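Local coordinates for membrane-bound lytic murein transglycosylase (Agrobacterium tumefaciens, PDB 2PNW), which probably cleaves the glycan strands of peptidoglycan as a lytic transglycosylase of the MltA type, leaving 1,6-anhydromuramic acid ends, at residues Val128-Asp133 and Glu151-Phe156; Phe145-Glu150 and Tyr155-Arg160; Ile162-Leu167 and Val251-Arg256. One frame throughout, in Å; residues are numbered along the deposited sequence.

Contact 1 of 3, residues Val128-Asp133 and Glu151-Phe156; sequences VDIDND and EGISYF
Ile153 CD1 is the methyl on which this contact turns, for Ile130 CD1 lies 3.6 Å from it and Val128 CG2 lies 3.8 Å from it. Both pairs meet tip to tip, methyl against methyl. Ile130 adds a second touch, its CD1 resting 3.8 Å from Ile153 CG2, so that this one methyl of Ile130 touches both branches of Ile153. The torsions account for the reach: the Ile153 chain runs on with CD1 fully extended (chi2 -175°), whereas Ile130 folds at the same bond (chi2 -69°).

The backbones stand well apart, Val128 CA and Ile153 CA being 8.7 Å from each other, because strand 145-149 runs between strands 127-129 and 152-154. Backbone bonds of Val128 to Gly146 and of Ser154 to Lys147 tie each outer strand to that central one. Val128 and Ile153 belong to the two outer strands of this three-stranded antiparallel sheet, and Ile130 follows just after strand 127-129; their side chains meet over the central strand, with Asn134 and Pro136 also touching Ile153. Beyond Ile130 the chain turns: Asp131 OD1 accepts from Asp133 N at 3.0 Å, an Asx turn, at an N-H...O angle of 132°, the donor lying above the carboxylate plane.

No hydrogen bond crosses between 128-133 and 151-156, and the contacts there are aliphatic, burying 104 Å², which is consistent with weak, non-directional apolar cohesion at the surface.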
loop_
_atom_site.group_PDB
_atom_site.type_symbol
_atom_site.label_atom_id
_atom_site.label_comp_id
_atom_site.label_asym_id
_atom_site.label_seq_id
_atom_site.Cartn_x
_atom_site.Cartn_y
_atom_site.Cartn_z
ATOM N N VAL A 128 1.322 -20.342 -8.746
ATOM C CA VAL A 128 2.490 -19.958 -9.551
ATOM C C VAL A 128 2.305 -18.587 -10.184
ATOM O O VAL A 128 1.182 -18.174 -10.492
ATOM C CB VAL A 128 2.797 -21.021 -10.629
ATOM C CG1 VAL A 128 3.173 -22.337 -9.961
ATOM C CG2 VAL A 128 1.554 -21.195 -11.624
ATOM N N ASP A 129 3.415 -17.866 -10.333
ATOM C CA ASP A 129 3.461 -16.675 -11.169
ATOM C C ASP A 129 3.196 -17.040 -12.625
ATOM O O ASP A 129 3.625 -18.111 -13.125
ATOM C CB ASP A 129 4.817 -15.961 -11.040
ATOM C CG ASP A 129 5.171 -15.685 -9.602
ATOM O OD1 ASP A 129 4.805 -14.625 -9.087
ATOM O OD2 ASP A 129 5.722 -16.597 -8.947
ATOM N N ILE A 130 2.522 -16.118 -13.312
ATOM C CA ILE A 130 2.174 -16.331 -14.722
ATOM C C ILE A 130 2.938 -15.370 -15.622
ATOM O O ILE A 130 2.971 -14.171 -15.371
ATOM C CB ILE A 130 0.653 -16.119 -14.964
ATOM C CG1 ILE A 130 -0.178 -17.064 -14.089
ATOM C CG2 ILE A 130 0.274 -16.261 -16.485
ATOM C CD1 ILE A 130 -0.092 -18.562 -14.480
ATOM N N ASP A 131 3.510 -15.893 -16.704
ATOM C CA ASP A 131 4.045 -15.023 -17.760
ATOM C C ASP A 131 3.932 -15.757 -19.089
ATOM O O ASP A 131 3.285 -16.790 -19.175
ATOM C CB ASP A 131 5.497 -14.599 -17.463
ATOM C CG ASP A 131 6.451 -15.787 -17.317
ATOM O OD1 ASP A 131 6.128 -16.903 -17.787
ATOM O OD2 ASP A 131 7.525 -15.601 -16.687
ATOM N N ASN A 132 4.574 -15.241 -20.130
ATOM C CA ASN A 132 4.489 -15.909 -21.444
ATOM C C ASN A 132 4.853 -17.397 -21.451
ATOM O O ASN A 132 4.240 -18.191 -22.178
ATOM C CB ASN A 132 5.317 -15.168 -22.504
ATOM C CG ASN A 132 4.879 -15.520 -23.907
ATOM O OD1 ASN A 132 3.806 -15.099 -24.355
ATOM N ND2 ASN A 132 5.676 -16.328 -24.591
ATOM N N ASP A 133 5.822 -17.784 -20.627
ATOM C CA ASP A 133 6.312 -19.164 -20.624
ATOM C C ASP A 133 5.232 -20.171 -20.206
ATOM O O ASP A 133 5.258 -21.324 -20.661
ATOM C CB ASP A 133 7.515 -19.329 -19.690
ATOM C CG ASP A 133 8.698 -18.440 -20.063
ATOM O OD1 ASP A 133 8.738 -17.924 -21.217
ATOM O OD2 ASP A 133 9.592 -18.261 -19.180
ATOM N N GLU A 151 -3.100 -30.838 -15.142
ATOM C CA GLU A 151 -3.683 -30.443 -16.426
ATOM C C GLU A 151 -3.061 -29.180 -17.025
ATOM O O GLU A 151 -3.570 -28.655 -18.020
ATOM C CB GLU A 151 -5.216 -30.292 -16.289
ATOM C CG GLU A 151 -5.717 -30.302 -14.824
ATOM C CD GLU A 151 -7.137 -29.753 -14.640
ATOM O OE1 GLU A 151 -7.394 -28.573 -15.006
ATOM O OE2 GLU A 151 -7.989 -30.497 -14.085
ATOM N N GLY A 152 -1.962 -28.701 -16.444
ATOM C CA GLY A 152 -1.368 -27.438 -16.866
ATOM C C GLY A 152 -1.632 -26.336 -15.845
ATOM O O GLY A 152 -1.309 -26.487 -14.668
ATOM N N ILE A 153 -2.211 -25.226 -16.273
ATOM C CA ILE A 153 -2.504 -24.139 -15.339
ATOM C C ILE A 153 -3.979 -23.796 -15.427
ATOM O O ILE A 153 -4.531 -23.778 -16.534
ATOM C CB ILE A 153 -1.646 -22.917 -15.629
ATOM C CG1 ILE A 153 -0.198 -23.192 -15.138
ATOM C CG2 ILE A 153 -2.213 -21.641 -14.985
ATOM C CD1 ILE A 153 0.699 -22.030 -15.271
ATOM N N SER A 154 -4.591 -23.539 -14.273
ATOM C CA SER A 154 -5.990 -23.112 -14.225
ATOM C C SER A 154 -6.130 -21.898 -13.287
ATOM O O SER A 154 -5.142 -21.447 -12.689
ATOM C CB SER A 154 -6.869 -24.299 -13.834
ATOM O OG SER A 154 -6.578 -24.753 -12.527
ATOM N N TYR A 155 -7.326 -21.332 -13.168
ATOM C CA TYR A 155 -7.517 -20.227 -12.222
ATOM C C TYR A 155 -7.466 -20.742 -10.773
ATOM O O TYR A 155 -8.030 -21.811 -10.470
ATOM C CB TYR A 155 -8.864 -19.516 -12.505
ATOM C CG TYR A 155 -8.823 -18.740 -13.800
ATOM C CD1 TYR A 155 -8.081 -17.563 -13.906
ATOM C CD2 TYR A 155 -9.484 -19.225 -14.940
ATOM C CE1 TYR A 155 -8.016 -16.856 -15.111
ATOM C CE2 TYR A 155 -9.420 -18.541 -16.152
ATOM C CZ TYR A 155 -8.682 -17.366 -16.219
ATOM O OH TYR A 155 -8.638 -16.678 -17.380
ATOM N N PHE A 156 -6.839 -19.969 -9.881
ATOM C CA PHE A 156 -6.788 -20.350 -8.479
ATOM C C PHE A 156 -8.176 -20.076 -7.876
ATOM O O PHE A 156 -8.858 -19.140 -8.318
ATOM C CB PHE A 156 -5.683 -19.579 -7.739
ATOM C CG PHE A 156 -5.316 -20.208 -6.436
ATOM C CD1 PHE A 156 -4.395 -21.257 -6.383
ATOM C CD2 PHE A 156 -5.971 -19.812 -5.254
ATOM C CE1 PHE A 156 -4.084 -21.867 -5.144
ATOM C CE2 PHE A 156 -5.677 -20.422 -4.039
ATOM C CZ PHE A 156 -4.734 -21.438 -3.989
#

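Contact 2 of 3, residues Phe145-Glu150 and Tyr155-Arg160; sequences FGKADE and YFPDRR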
loop_
_atom_site.group_PDB
_atom_site.type_symbol
_atom_site.label_atom_id
_atom_site.label_comp_id
_atom_site.label_asym_id
_atom_site.label_seq_id
_atom_site.Cartn_x
_atom_site.Cartn_y
_atom_site.Cartn_z
ATOM N N PHE A 145 -1.214 -14.593 -11.356
ATOM C CA PHE A 145 -1.078 -15.866 -10.646
ATOM C C PHE A 145 -2.072 -16.889 -11.153
ATOM O O PHE A 145 -3.153 -16.539 -11.649
ATOM C CB PHE A 145 -1.285 -15.711 -9.132
ATOM C CG PHE A 145 -0.345 -14.740 -8.487
ATOM C CD1 PHE A 145 0.880 -15.171 -7.991
ATOM C CD2 PHE A 145 -0.679 -13.395 -8.400
ATOM C CE1 PHE A 145 1.764 -14.255 -7.376
ATOM C CE2 PHE A 145 0.199 -12.471 -7.808
ATOM C CZ PHE A 145 1.417 -12.919 -7.289
ATOM N N GLY A 146 -1.704 -18.151 -11.053
ATOM C CA GLY A 146 -2.604 -19.233 -11.442
ATOM C C GLY A 146 -2.315 -20.468 -10.624
ATOM O O GLY A 146 -1.383 -20.485 -9.815
ATOM N N LYS A 147 -3.115 -21.503 -10.822
ATOM C CA LYS A 147 -2.965 -22.760 -10.104
ATOM C C LYS A 147 -2.269 -23.791 -11.006
ATOM O O LYS A 147 -2.752 -24.083 -12.106
ATOM C CB LYS A 147 -4.341 -23.270 -9.667
ATOM C CG LYS A 147 -4.350 -24.644 -9.055
ATOM C CD LYS A 147 -5.755 -24.994 -8.601
ATOM C CE LYS A 147 -5.986 -26.497 -8.596
ATOM N NZ LYS A 147 -5.551 -27.090 -7.321
ATOM N N ALA A 148 -1.121 -24.310 -10.560
ATOM C CA ALA A 148 -0.414 -25.345 -11.315
ATOM C C ALA A 148 -1.022 -26.688 -10.950
ATOM O O ALA A 148 -1.094 -27.038 -9.781
ATOM C CB ALA A 148 1.111 -25.335 -10.978
ATOM N N ASP A 149 -1.485 -27.437 -11.941
ATOM C CA ASP A 149 -2.073 -28.753 -11.665
ATOM C C ASP A 149 -1.548 -29.748 -12.705
ATOM O O ASP A 149 -0.735 -29.382 -13.527
ATOM C CB ASP A 149 -3.609 -28.660 -11.704
ATOM C CG ASP A 149 -4.111 -27.852 -12.884
ATOM O OD1 ASP A 149 -3.541 -28.003 -13.987
ATOM O OD2 ASP A 149 -5.061 -27.053 -12.720
ATOM N N GLU A 150 -2.011 -30.997 -12.655
ATOM C CA GLU A 150 -1.616 -32.024 -13.634
ATOM C C GLU A 150 -2.038 -31.631 -15.046
ATOM O O GLU A 150 -1.424 -32.042 -16.022
ATOM C CB GLU A 150 -2.273 -33.364 -13.301
ATOM C CG GLU A 150 -2.008 -33.878 -11.909
ATOM C CD GLU A 150 -2.647 -35.231 -11.653
ATOM O OE1 GLU A 150 -2.734 -35.633 -10.460
ATOM O OE2 GLU A 150 -3.057 -35.893 -12.644
ATOM N N TYR A 155 -7.326 -21.332 -13.168
ATOM C CA TYR A 155 -7.517 -20.227 -12.222
ATOM C C TYR A 155 -7.466 -20.742 -10.773
ATOM O O TYR A 155 -8.030 -21.811 -10.470
ATOM C CB TYR A 155 -8.864 -19.516 -12.505
ATOM C CG TYR A 155 -8.823 -18.740 -13.800
ATOM C CD1 TYR A 155 -8.081 -17.563 -13.906
ATOM C CD2 TYR A 155 -9.484 -19.225 -14.940
ATOM C CE1 TYR A 155 -8.016 -16.856 -15.111
ATOM C CE2 TYR A 155 -9.420 -18.541 -16.152
ATOM C CZ TYR A 155 -8.682 -17.366 -16.219
ATOM O OH TYR A 155 -8.638 -16.678 -17.380
ATOM N N PHE A 156 -6.839 -19.969 -9.881
ATOM C CA PHE A 156 -6.788 -20.350 -8.479
ATOM C C PHE A 156 -8.176 -20.076 -7.876
ATOM O O PHE A 156 -8.858 -19.140 -8.318
ATOM C CB PHE A 156 -5.683 -19.579 -7.739
ATOM C CG PHE A 156 -5.316 -20.208 -6.436
ATOM C CD1 PHE A 156 -4.395 -21.257 -6.383
ATOM C CD2 PHE A 156 -5.971 -19.812 -5.254
ATOM C CE1 PHE A 156 -4.084 -21.867 -5.144
ATOM C CE2 PHE A 156 -5.677 -20.422 -4.039
ATOM C CZ PHE A 156 -4.734 -21.438 -3.989
ATOM N N PRO A 157 -8.620 -20.909 -6.914
ATOM C CA PRO A 157 -9.894 -20.635 -6.215
ATOM C C PRO A 157 -10.014 -19.182 -5.705
ATOM O O PRO A 157 -8.996 -18.525 -5.468
ATOM C CB PRO A 157 -9.822 -21.596 -5.037
ATOM C CG PRO A 157 -9.093 -22.763 -5.583
ATOM C CD PRO A 157 -8.003 -22.167 -6.420
ATOM N N ASP A 158 -11.243 -18.684 -5.545
ATOM C CA ASP A 158 -11.453 -17.312 -5.059
ATOM C C ASP A 158 -11.635 -17.267 -3.543
ATOM O O ASP A 158 -11.606 -18.293 -2.901
ATOM C CB ASP A 158 -12.640 -16.616 -5.789
ATOM C CG ASP A 158 -13.979 -17.280 -5.522
ATOM O OD1 ASP A 158 -14.074 -18.233 -4.714
ATOM O OD2 ASP A 158 -14.966 -16.824 -6.132
ATOM N N ARG A 159 -11.800 -16.064 -2.994
ATOM C CA ARG A 159 -11.922 -15.870 -1.554
ATOM C C ARG A 159 -12.993 -16.800 -0.959
ATOM O O ARG A 159 -12.769 -17.482 0.066
ATOM C CB ARG A 159 -12.264 -14.395 -1.267
ATOM C CG ARG A 159 -12.530 -14.078 0.228
ATOM C CD ARG A 159 -12.803 -12.606 0.449
ATOM N NE ARG A 159 -11.638 -11.778 0.145
ATOM C CZ ARG A 159 -10.573 -11.671 0.951
ATOM N NH1 ARG A 159 -10.553 -12.334 2.113
ATOM N NH2 ARG A 159 -9.557 -10.891 0.592
ATOM N N ARG A 160 -14.149 -16.883 -1.630
ATOM C CA ARG A 160 -15.220 -17.749 -1.084
ATOM C C ARG A 160 -14.758 -19.197 -0.943
ATOM O O ARG A 160 -14.965 -19.837 0.115
ATOM C CB ARG A 160 -16.476 -17.699 -1.967
ATOM C CG ARG A 160 -17.563 -18.671 -1.481
ATOM C CD ARG A 160 -18.862 -18.443 -2.249
ATOM N NE ARG A 160 -19.878 -19.393 -1.780
ATOM C CZ ARG A 160 -21.191 -19.252 -1.975
ATOM N NH1 ARG A 160 -21.664 -18.196 -2.639
ATOM N NH2 ARG A 160 -22.030 -20.181 -1.514
HETATM O O HOH W 1 -5.602 -17.383 -10.515
#
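Where the three-stranded antiparallel sheet hands over to helix 159-163, the exit segment 155-160 passes beside central strand 145-149, and Lys147 and Phe156 come together with their CA atoms 4.8 Å apart. Lys147 CB does the touching, 3.9 Å from Phe156 CD1 and 4.0 Å from Tyr155 O. Farther along the lysine, CD lies 4.2 Å from Pro157 CD, so CB and CD touch the exit segment, while the end of the side chain leads away from it. Phe156 has CG opposite the backbone N (chi1 -163°), and Pro157 CD sits over one face of its ring, 3.2 Å above the plane and offset toward the rim.

No direct hydrogen bond joins the segments. A water takes that place, donating to Phe145 O at 2.8 Å and accepting from Phe156 N at 2.9 Å, which satisfies two backbone groups where strand pairing has ended.

Tyr155 turns the other way, stacking on Phe139 while its OH bonds to Asp140 N. Phe156 also reaches Leu127 of strand 127-129. After Pro157, Asp158 N-caps helix 159-163 through OD1 to Ala161 N, placing this contact between the last sheet pairing and the first helical turn.

Contact 3 of 3, residues Ile162-Leu167 and Val251-Arg256; sequences IDEGCL and VLWHNR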
loop_
_atom_site.group_PDB
_atom_site.type_symbol
_atom_site.label_atom_id
_atom_site.label_comp_id
_atom_site.label_asym_id
_atom_site.label_seq_id
_atom_site.Cartn_x
_atom_site.Cartn_y
_atom_site.Cartn_z
ATOM N N ILE A 162 -11.823 -20.420 -0.714
ATOM C CA ILE A 162 -10.775 -20.536 0.330
ATOM C C ILE A 162 -11.409 -20.461 1.735
ATOM O O ILE A 162 -11.158 -21.334 2.591
ATOM C CB ILE A 162 -9.658 -19.509 0.113
ATOM C CG1 ILE A 162 -9.010 -19.754 -1.283
ATOM C CG2 ILE A 162 -8.613 -19.584 1.261
ATOM C CD1 ILE A 162 -8.288 -18.477 -1.807
ATOM N N ASP A 163 -12.281 -19.478 1.943
ATOM C CA ASP A 163 -13.032 -19.358 3.202
ATOM C C ASP A 163 -13.869 -20.607 3.504
ATOM O O ASP A 163 -14.068 -20.939 4.678
ATOM C CB ASP A 163 -13.962 -18.135 3.206
ATOM C CG ASP A 163 -13.220 -16.825 3.398
ATOM O OD1 ASP A 163 -11.992 -16.844 3.680
ATOM O OD2 ASP A 163 -13.873 -15.750 3.332
ATOM N N GLU A 164 -14.347 -21.291 2.466
ATOM C CA GLU A 164 -15.162 -22.515 2.629
ATOM C C GLU A 164 -14.309 -23.776 2.823
ATOM O O GLU A 164 -14.844 -24.887 3.017
ATOM C CB GLU A 164 -16.116 -22.699 1.439
ATOM C CG GLU A 164 -17.229 -21.660 1.352
ATOM C CD GLU A 164 -18.084 -21.836 0.082
ATOM O OE1 GLU A 164 -17.590 -22.365 -0.954
ATOM O OE2 GLU A 164 -19.237 -21.399 0.120
ATOM N N GLY A 165 -12.980 -23.619 2.765
ATOM C CA GLY A 165 -12.069 -24.682 3.226
ATOM C C GLY A 165 -11.177 -25.412 2.224
ATOM O O GLY A 165 -10.611 -26.463 2.555
ATOM N N CYS A 166 -10.974 -24.874 1.029
ATOM C CA CYS A 166 -10.262 -25.693 0.022
ATOM C C CYS A 166 -8.760 -25.883 0.309
ATOM O O CYS A 166 -8.103 -26.715 -0.347
ATOM C CB CYS A 166 -10.488 -25.172 -1.402
ATOM S SG CYS A 166 -9.755 -23.558 -1.734
ATOM N N LEU A 167 -8.215 -25.120 1.254
ATOM C CA LEU A 167 -6.775 -25.207 1.611
ATOM C C LEU A 167 -6.494 -25.906 2.952
ATOM O O LEU A 167 -5.346 -25.953 3.413
ATOM C CB LEU A 167 -6.141 -23.812 1.630
ATOM C CG LEU A 167 -6.141 -23.014 0.309
ATOM C CD1 LEU A 167 -5.429 -21.647 0.511
ATOM C CD2 LEU A 167 -5.498 -23.789 -0.837
ATOM N N VAL A 251 -21.074 -10.151 1.259
ATOM C CA VAL A 251 -20.416 -8.900 0.978
ATOM C C VAL A 251 -18.895 -9.120 0.848
ATOM O O VAL A 251 -18.295 -8.653 -0.094
ATOM C CB VAL A 251 -20.735 -7.851 2.068
ATOM C CG1 VAL A 251 -19.856 -6.587 1.905
ATOM C CG2 VAL A 251 -22.254 -7.472 2.019
ATOM N N LEU A 252 -18.278 -9.786 1.821
ATOM C CA LEU A 252 -16.811 -9.997 1.733
ATOM C C LEU A 252 -16.457 -10.773 0.470
ATOM O O LEU A 252 -15.449 -10.495 -0.182
ATOM C CB LEU A 252 -16.307 -10.775 2.947
ATOM C CG LEU A 252 -16.556 -10.054 4.285
ATOM C CD1 LEU A 252 -15.728 -10.738 5.400
ATOM C CD2 LEU A 252 -16.256 -8.528 4.186
ATOM N N TRP A 253 -17.292 -11.745 0.119
ATOM C CA TRP A 253 -16.978 -12.639 -1.014
ATOM C C TRP A 253 -17.146 -11.985 -2.396
ATOM O O TRP A 253 -16.690 -12.533 -3.420
ATOM C CB TRP A 253 -17.801 -13.931 -0.891
ATOM C CG TRP A 253 -17.392 -14.818 0.270
ATOM C CD1 TRP A 253 -16.209 -14.789 0.957
ATOM C CD2 TRP A 253 -18.153 -15.891 0.836
ATOM N NE1 TRP A 253 -16.200 -15.748 1.934
ATOM C CE2 TRP A 253 -17.373 -16.458 1.865
ATOM C CE3 TRP A 253 -19.429 -16.438 0.569
ATOM C CZ2 TRP A 253 -17.819 -17.542 2.635
ATOM C CZ3 TRP A 253 -19.866 -17.516 1.326
ATOM C CH2 TRP A 253 -19.064 -18.061 2.352
ATOM N N HIS A 254 -17.775 -10.799 -2.421
ATOM C CA HIS A 254 -17.789 -9.919 -3.606
ATOM C C HIS A 254 -16.355 -9.573 -3.987
ATOM O O HIS A 254 -16.048 -9.370 -5.156
ATOM C CB HIS A 254 -18.552 -8.630 -3.285
ATOM C CG HIS A 254 -18.482 -7.586 -4.356
ATOM N ND1 HIS A 254 -19.082 -7.748 -5.586
ATOM C CD2 HIS A 254 -17.965 -6.337 -4.347
ATOM C CE1 HIS A 254 -18.905 -6.651 -6.307
ATOM N NE2 HIS A 254 -18.218 -5.781 -5.578
ATOM N N ASN A 255 -15.484 -9.479 -2.987
ATOM C CA ASN A 255 -14.039 -9.325 -3.258
ATOM C C ASN A 255 -13.415 -10.700 -3.467
ATOM O O ASN A 255 -13.065 -11.404 -2.514
ATOM C CB ASN A 255 -13.320 -8.587 -2.113
ATOM C CG ASN A 255 -11.813 -8.488 -2.372
ATOM O OD1 ASN A 255 -11.400 -8.369 -3.527
ATOM N ND2 ASN A 255 -11.007 -8.577 -1.320
ATOM N N ARG A 256 -13.312 -11.111 -4.722
ATOM C CA ARG A 256 -12.829 -12.456 -5.037
ATOM C C ARG A 256 -11.319 -12.604 -4.796
ATOM O O ARG A 256 -10.834 -13.726 -4.633
ATOM C CB ARG A 256 -13.108 -12.768 -6.514
ATOM C CG ARG A 256 -14.595 -12.965 -6.769
ATOM C CD ARG A 256 -14.797 -13.344 -8.243
ATOM N NE ARG A 256 -14.430 -14.714 -8.515
ATOM C CZ ARG A 256 -13.915 -15.160 -9.675
ATOM N NH1 ARG A 256 -13.609 -14.338 -10.670
ATOM N NH2 ARG A 256 -13.662 -16.449 -9.787
#
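Segments 162-167 and 251-256, which continue from helices 159-163 and 248-252, come closest at Asp163 CA and Trp253 CA, 8.9 Å apart, a gap that side chains bridge. Trp253 NE1 donates to Asp163 OD2 at 2.7 Å with an N-H...O angle of 158°. The oxygen lies in the indole plane, at the ring edge, and accepts the hydrogen bond on its anti side, 18° out of the carboxylate plane. Trp253 holds CG anti to its own carbonyl carbon (chi1 -69°), which sends the indole toward Asp163. Asp163 also packs against the ring, its CB being 3.9 Å from Trp253 CZ2.

Glu164 meets the far end of the same ring, OE2 lying 4.0 Å from Trp253 CH2, with its carboxylate almost perpendicular to the indole. That oxygen has a stronger partner in Arg160 NE, a salt bridge, and the Arg160 side chain itself touches Trp253. The six-membered ring of the indole is therefore bordered by a charged pair.

Gly165, at positive phi, has its N bonded to Ile162 O at 2.9 Å in the Schellman motif that closes helix 159-163. Just before it, the indole N-H to carboxylate bond joins this helix to the segment following helix 248-252, at the surface of the MltA-specific insert domain.

In the fold
All three contacts fall within the MltA-specific insert range and run inward from a small outlying sheet; contacts 1 and 2 overlap along the chain, and contact 3 comes after both. Contacts 1 and 2, with centres about 9 Å apart, share the sheet of strands 127-129, 145-149 and 152-154 as well as Tyr155 and Phe156. Contact 3, its centre about 13 Å from that of contact 2 and 21 Å from that of contact 1, uses helix 159-163, which contact 2 reaches at its start. Phe156 spans the gap by packing on Ile162 and Leu167, while Asp158 and Arg256 form a salt bridge between contacts 2 and 3. The chain passes directly from sheet to helix 159-163, which contact 3 joins to residues 84 positions later.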